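Local coordinates for protein phospho-furanose lactonase (Mycoplasma synoviae, PDB 3OVG) that hydrolyses phosphorylated 1,4-lactones such as D-xylono-1,4-lactone 5-phosphate and L-arabino-1,4-lactone 5-phosphate, using two zinc ions per subunit, at residues K6-L20 against N322-R334. Sequence-based numbering, arbitrary orientation.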
loop_
_atom_site.group_PDB
_atom_site.type_symbol
_atom_site.label_atom_id
_atom_site.label_comp_id
_atom_site.label_asym_id
_atom_site.label_seq_id
_atom_site.Cartn_x
_atom_site.Cartn_y
_atom_site.Cartn_z
ATOM N N LYS A 6 17.388 -19.072 46.634
ATOM C CA LYS A 6 17.399 -18.390 45.359
ATOM C C LYS A 6 16.176 -17.502 45.232
ATOM O O LYS A 6 15.120 -17.849 45.750
ATOM C CB LYS A 6 17.423 -19.435 44.238
ATOM C CG LYS A 6 18.733 -20.221 44.180
ATOM C CD LYS A 6 19.901 -19.264 44.385
ATOM C CE LYS A 6 21.284 -19.891 44.148
ATOM N NZ LYS A 6 22.335 -18.790 43.936
ATOM N N PHE A 7 16.322 -16.352 44.570
ATOM C CA PHE A 7 15.185 -15.470 44.381
ATOM C C PHE A 7 14.901 -15.148 42.916
ATOM O O PHE A 7 15.767 -15.317 42.050
ATOM C CB PHE A 7 15.377 -14.179 45.173
ATOM C CG PHE A 7 16.447 -13.284 44.623
ATOM C CD1 PHE A 7 16.144 -12.332 43.662
ATOM C CD2 PHE A 7 17.764 -13.410 45.061
ATOM C CE1 PHE A 7 17.150 -11.472 43.165
ATOM C CE2 PHE A 7 18.763 -12.585 44.574
ATOM C CZ PHE A 7 18.462 -11.621 43.623
ATOM N N ALA A 8 13.677 -14.702 42.656
ATOM C CA ALA A 8 13.320 -14.057 41.395
ATOM C C ALA A 8 13.003 -12.607 41.734
ATOM O O ALA A 8 12.595 -12.288 42.850
ATOM C CB ALA A 8 12.122 -14.733 40.763
ATOM N N ARG A 9 13.164 -11.726 40.769
ATOM C CA ARG A 9 12.982 -10.307 41.060
ATOM C C ARG A 9 11.682 -9.808 40.422
ATOM O O ARG A 9 11.638 -9.615 39.211
ATOM C CB ARG A 9 14.184 -9.513 40.528
ATOM C CG ARG A 9 14.029 -8.001 40.634
ATOM C CD ARG A 9 15.392 -7.341 40.772
ATOM N NE ARG A 9 16.098 -7.800 41.965
ATOM C CZ ARG A 9 17.418 -7.692 42.158
ATOM N NH1 ARG A 9 18.209 -7.151 41.238
ATOM N NH2 ARG A 9 17.957 -8.157 43.270
ATOM N N THR A 10 10.621 -9.628 41.218
ATOM C CA THR A 10 9.351 -9.142 40.695
ATOM C C THR A 10 9.272 -7.648 40.870
ATOM O O THR A 10 10.125 -7.042 41.543
ATOM C CB THR A 10 8.088 -9.773 41.379
ATOM O OG1 THR A 10 7.869 -9.181 42.665
ATOM C CG2 THR A 10 8.226 -11.258 41.516
ATOM N N VAL A 11 8.254 -7.053 40.252
ATOM C CA VAL A 11 8.055 -5.608 40.326
ATOM C C VAL A 11 7.750 -5.198 41.749
ATOM O O VAL A 11 8.037 -4.098 42.148
ATOM C CB VAL A 11 6.957 -5.111 39.331
ATOM C CG1 VAL A 11 7.393 -5.453 37.894
ATOM C CG2 VAL A 11 5.571 -5.723 39.678
ATOM N N LEU A 12 7.237 -6.115 42.548
ATOM C CA LEU A 12 6.948 -5.756 43.931
ATOM C C LEU A 12 8.052 -6.207 44.868
ATOM O O LEU A 12 7.901 -6.091 46.073
ATOM C CB LEU A 12 5.625 -6.358 44.380
ATOM C CG LEU A 12 4.334 -5.542 44.210
ATOM C CD1 LEU A 12 4.466 -4.310 43.319
ATOM C CD2 LEU A 12 3.201 -6.453 43.759
ATOM N N GLY A 13 9.163 -6.719 44.329
ATOM C CA GLY A 13 10.241 -7.193 45.193
ATOM C C GLY A 13 10.725 -8.621 44.940
ATOM O O GLY A 13 10.081 -9.408 44.223
ATOM N N ASP A 14 11.881 -8.950 45.511
ATOM C CA ASP A 14 12.466 -10.251 45.309
ATOM C C ASP A 14 11.632 -11.229 46.087
ATOM O O ASP A 14 11.210 -10.927 47.201
ATOM C CB ASP A 14 13.907 -10.251 45.808
ATOM C CG ASP A 14 14.819 -9.393 44.933
ATOM O OD1 ASP A 14 14.331 -8.851 43.908
ATOM O OD2 ASP A 14 16.015 -9.246 45.257
ATOM N N ILE A 15 11.348 -12.387 45.500
ATOM C CA ILE A 15 10.658 -13.443 46.219
ATOM C C ILE A 15 11.439 -14.743 46.139
ATOM O O ILE A 15 12.185 -14.959 45.198
ATOM C CB ILE A 15 9.261 -13.742 45.624
ATOM C CG1 ILE A 15 9.398 -14.286 44.205
ATOM C CG2 ILE A 15 8.398 -12.494 45.643
ATOM C CD1 ILE A 15 8.066 -14.605 43.569
ATOM N N PRO A 16 11.243 -15.638 47.116
ATOM C CA PRO A 16 11.883 -16.957 46.973
ATOM C C PRO A 16 11.350 -17.634 45.718
ATOM O O PRO A 16 10.165 -17.514 45.410
ATOM C CB PRO A 16 11.413 -17.739 48.211
ATOM C CG PRO A 16 10.882 -16.708 49.176
ATOM C CD PRO A 16 10.431 -15.506 48.339
ATOM N N VAL A 17 12.194 -18.368 45.008
ATOM C CA VAL A 17 11.719 -18.980 43.774
ATOM C C VAL A 17 10.545 -19.957 43.989
ATOM O O VAL A 17 9.773 -20.206 43.077
ATOM C CB VAL A 17 12.862 -19.653 42.985
ATOM C CG1 VAL A 17 13.828 -18.599 42.452
ATOM C CG2 VAL A 17 13.565 -20.716 43.854
ATOM N N GLU A 18 10.402 -20.503 45.192
ATOM C CA GLU A 18 9.332 -21.467 45.464
ATOM C C GLU A 18 7.995 -20.772 45.387
ATOM O O GLU A 18 6.979 -21.423 45.338
ATOM C CB GLU A 18 9.510 -22.097 46.848
ATOM C CG GLU A 18 10.825 -22.898 46.999
ATOM C CD GLU A 18 12.099 -22.033 47.193
ATOM O OE1 GLU A 18 12.031 -20.794 47.444
ATOM O OE2 GLU A 18 13.193 -22.623 47.085
ATOM N N LYS A 19 8.008 -19.438 45.337
ATOM C CA LYS A 19 6.777 -18.655 45.346
ATOM C C LYS A 19 6.351 -18.277 43.905
ATOM O O LYS A 19 5.287 -17.713 43.689
ATOM C CB LYS A 19 7.000 -17.393 46.178
ATOM C CG LYS A 19 5.867 -17.003 47.080
ATOM C CD LYS A 19 6.110 -17.409 48.540
ATOM C CE LYS A 19 6.889 -16.302 49.277
ATOM N NZ LYS A 19 6.581 -16.191 50.751
ATOM N N LEU A 20 7.198 -18.584 42.934
ATOM C CA LEU A 20 6.865 -18.364 41.526
ATOM C C LEU A 20 5.630 -19.168 41.096
ATOM O O LEU A 20 4.801 -18.646 40.364
ATOM C CB LEU A 20 8.069 -18.678 40.609
ATOM C CG LEU A 20 9.207 -17.629 40.528
ATOM C CD1 LEU A 20 10.534 -18.149 39.928
ATOM C CD2 LEU A 20 8.775 -16.372 39.766
ATOM N N ASN A 322 8.837 -26.154 37.760
ATOM C CA ASN A 322 10.254 -26.433 38.002
ATOM C C ASN A 322 11.260 -25.727 37.071
ATOM O O ASN A 322 12.280 -25.189 37.527
ATOM C CB ASN A 322 10.531 -27.952 38.049
ATOM C CG ASN A 322 9.971 -28.616 39.313
ATOM O OD1 ASN A 322 9.899 -27.996 40.373
ATOM N ND2 ASN A 322 9.558 -29.875 39.195
ATOM N N ASN A 323 10.974 -25.716 35.777
ATOM C CA ASN A 323 11.880 -25.079 34.827
ATOM C C ASN A 323 11.924 -23.561 35.054
ATOM O O ASN A 323 13.002 -22.968 35.116
ATOM C CB ASN A 323 11.506 -25.450 33.396
ATOM C CG ASN A 323 11.550 -26.975 33.154
ATOM O OD1 ASN A 323 11.087 -27.473 32.105
ATOM N ND2 ASN A 323 12.081 -27.712 34.117
ATOM N N PRO A 324 10.756 -22.928 35.229
ATOM C CA PRO A 324 10.844 -21.480 35.492
ATOM C C PRO A 324 11.512 -21.132 36.831
ATOM O O PRO A 324 12.167 -20.077 36.951
ATOM C CB PRO A 324 9.382 -21.019 35.468
ATOM C CG PRO A 324 8.641 -22.092 34.716
ATOM C CD PRO A 324 9.370 -23.386 35.039
ATOM N N LYS A 325 11.347 -22.013 37.823
ATOM C CA LYS A 325 11.976 -21.839 39.119
ATOM C C LYS A 325 13.496 -21.812 38.952
ATOM O O LYS A 325 14.213 -21.025 39.605
ATOM C CB LYS A 325 11.534 -22.964 40.074
ATOM C CG LYS A 325 12.185 -22.943 41.429
ATOM C CD LYS A 325 11.228 -23.518 42.509
ATOM C CE LYS A 325 11.266 -25.023 42.600
ATOM N NZ LYS A 325 12.210 -25.477 43.692
ATOM N N ARG A 326 13.968 -22.662 38.051
ATOM C CA ARG A 326 15.375 -22.720 37.661
ATOM C C ARG A 326 15.815 -21.516 36.830
ATOM O O ARG A 326 16.737 -20.808 37.202
ATOM C CB ARG A 326 15.667 -24.004 36.883
ATOM C CG ARG A 326 17.074 -24.053 36.344
ATOM C CD ARG A 326 17.407 -25.412 35.709
ATOM N NE ARG A 326 16.637 -25.712 34.495
ATOM C CZ ARG A 326 16.793 -25.074 33.336
ATOM N NH1 ARG A 326 17.667 -24.078 33.234
ATOM N NH2 ARG A 326 16.062 -25.414 32.274
ATOM N N VAL A 327 15.153 -21.274 35.708
ATOM C CA VAL A 327 15.670 -20.317 34.732
ATOM C C VAL A 327 15.465 -18.847 35.129
ATOM O O VAL A 327 16.183 -17.986 34.631
ATOM C CB VAL A 327 15.111 -20.570 33.326
ATOM C CG1 VAL A 327 15.455 -21.972 32.878
ATOM C CG2 VAL A 327 13.579 -20.351 33.285
ATOM N N LEU A 328 14.525 -18.574 36.039
ATOM C CA LEU A 328 14.230 -17.201 36.457
ATOM C C LEU A 328 14.949 -16.795 37.749
ATOM O O LEU A 328 14.876 -15.633 38.160
ATOM C CB LEU A 328 12.715 -16.994 36.628
ATOM C CG LEU A 328 11.859 -17.124 35.355
ATOM C CD1 LEU A 328 10.382 -16.974 35.762
ATOM C CD2 LEU A 328 12.217 -16.023 34.367
ATOM N N ALA A 329 15.634 -17.745 38.392
ATOM C CA ALA A 329 16.346 -17.457 39.643
ATOM C C ALA A 329 17.580 -16.609 39.352
ATOM O O ALA A 329 18.273 -16.889 38.387
ATOM C CB ALA A 329 16.755 -18.782 40.320
ATOM N N PHE A 330 17.879 -15.587 40.146
ATOM C CA PHE A 330 19.139 -14.876 39.925
ATOM C C PHE A 330 20.350 -15.768 40.204
ATOM O O PHE A 330 20.338 -16.578 41.142
ATOM C CB PHE A 330 19.219 -13.612 40.787
ATOM C CG PHE A 330 18.620 -12.381 40.114
ATOM C CD1 PHE A 330 17.364 -12.439 39.529
ATOM C CD2 PHE A 330 19.318 -11.191 40.069
ATOM C CE1 PHE A 330 16.800 -11.326 38.916
ATOM C CE2 PHE A 330 18.758 -10.048 39.469
ATOM C CZ PHE A 330 17.513 -10.112 38.892
ATOM N N ASP A 331 21.402 -15.615 39.404
ATOM C CA ASP A 331 22.691 -16.232 39.728
ATOM C C ASP A 331 23.366 -15.308 40.700
ATOM O O ASP A 331 22.926 -14.160 40.856
ATOM C CB ASP A 331 23.592 -16.312 38.496
ATOM C CG ASP A 331 23.431 -17.594 37.750
ATOM O OD1 ASP A 331 22.614 -18.436 38.197
ATOM O OD2 ASP A 331 24.126 -17.756 36.735
ATOM N N GLU A 332 24.435 -15.793 41.340
ATOM C CA GLU A 332 25.334 -14.900 42.042
ATOM C C GLU A 332 25.990 -14.003 40.988
ATOM O O GLU A 332 26.244 -14.444 39.860
ATOM C CB GLU A 332 26.426 -15.653 42.827
ATOM C CG GLU A 332 25.927 -16.476 44.054
ATOM C CD GLU A 332 24.864 -15.747 44.901
ATOM O OE1 GLU A 332 25.191 -14.734 45.597
ATOM O OE2 GLU A 332 23.691 -16.210 44.875
ATOM N N LYS A 333 26.275 -12.766 41.398
ATOM C CA LYS A 333 26.973 -11.773 40.591
ATOM C C LYS A 333 28.398 -12.191 40.249
ATOM O O LYS A 333 29.077 -12.839 41.045
ATOM C CB LYS A 333 27.068 -10.465 41.347
ATOM C CG LYS A 333 25.762 -9.871 41.725
ATOM C CD LYS A 333 26.054 -8.420 42.143
ATOM C CE LYS A 333 24.898 -7.757 42.840
ATOM N NZ LYS A 333 25.166 -6.257 42.849
ATOM N N ARG A 334 28.834 -11.834 39.045
ATOM C CA ARG A 334 30.187 -12.091 38.592
ATOM C C ARG A 334 30.716 -10.814 37.997
ATOM O O ARG A 334 29.951 -9.908 37.687
ATOM C CB ARG A 334 30.203 -13.178 37.517
ATOM C CG ARG A 334 29.796 -14.533 38.067
ATOM C CD ARG A 334 30.000 -15.628 37.025
ATOM N NE ARG A 334 28.874 -15.765 36.116
ATOM C CZ ARG A 334 28.969 -15.834 34.787
ATOM N NH1 ARG A 334 30.149 -15.761 34.179
ATOM N NH2 ARG A 334 27.866 -15.970 34.052
HETATM O O HOH W 1 18.841 -16.077 43.638
HETATM O O HOH W 2 13.908 -12.890 38.032
#
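F330 lies in an offset stack against F7, ring centres 4.8 Å apart and planes inclined by 28°. F7 CE1 sits over one face of the F330 ring, displaced toward its rim, 3.5 Å from F330 CG, while F330 CB rests over the face of the F7 ring as a CH-pi contact. F7 reaches this place because its CG stands between the backbone N and carbonyl carbon (chi1 70°). The outer end of the F330 ring meets R9, whose NH1 lies 3.4 Å from F330 CE2, the guanidinium plane turned 49° from the ring. D14 fixes that guanidinium side-on, R9 NE donating to OD1 and R9 NH2 to OD2, both in its plane.

Backbone polar groups join the same elements. F330 N donates to F7 O (2.9 Å), an oxygen that A329 CA also approaches. One water bridges F7 N to F330 O and a second R9 N to L328 O, each accepting from the N-H and donating to the carbonyl oxygen. Thus the hairpin preceding the first barrel strand, 22-25, meets the chain just after helix 313-327, late in the phosphotriesterase-family TIM barrel.

Aliphatic packing continues over K325 and the residues that follow it: V17 CG1 meets A329 CB at 3.6 Å, V17 CG2 touches K325 CG, and L20 CD1 reaches L328 CB. At the exposed margin, K6 NZ and E332 OE2 form a salt bridge (3.1 Å) whose hydrogen bond is weak.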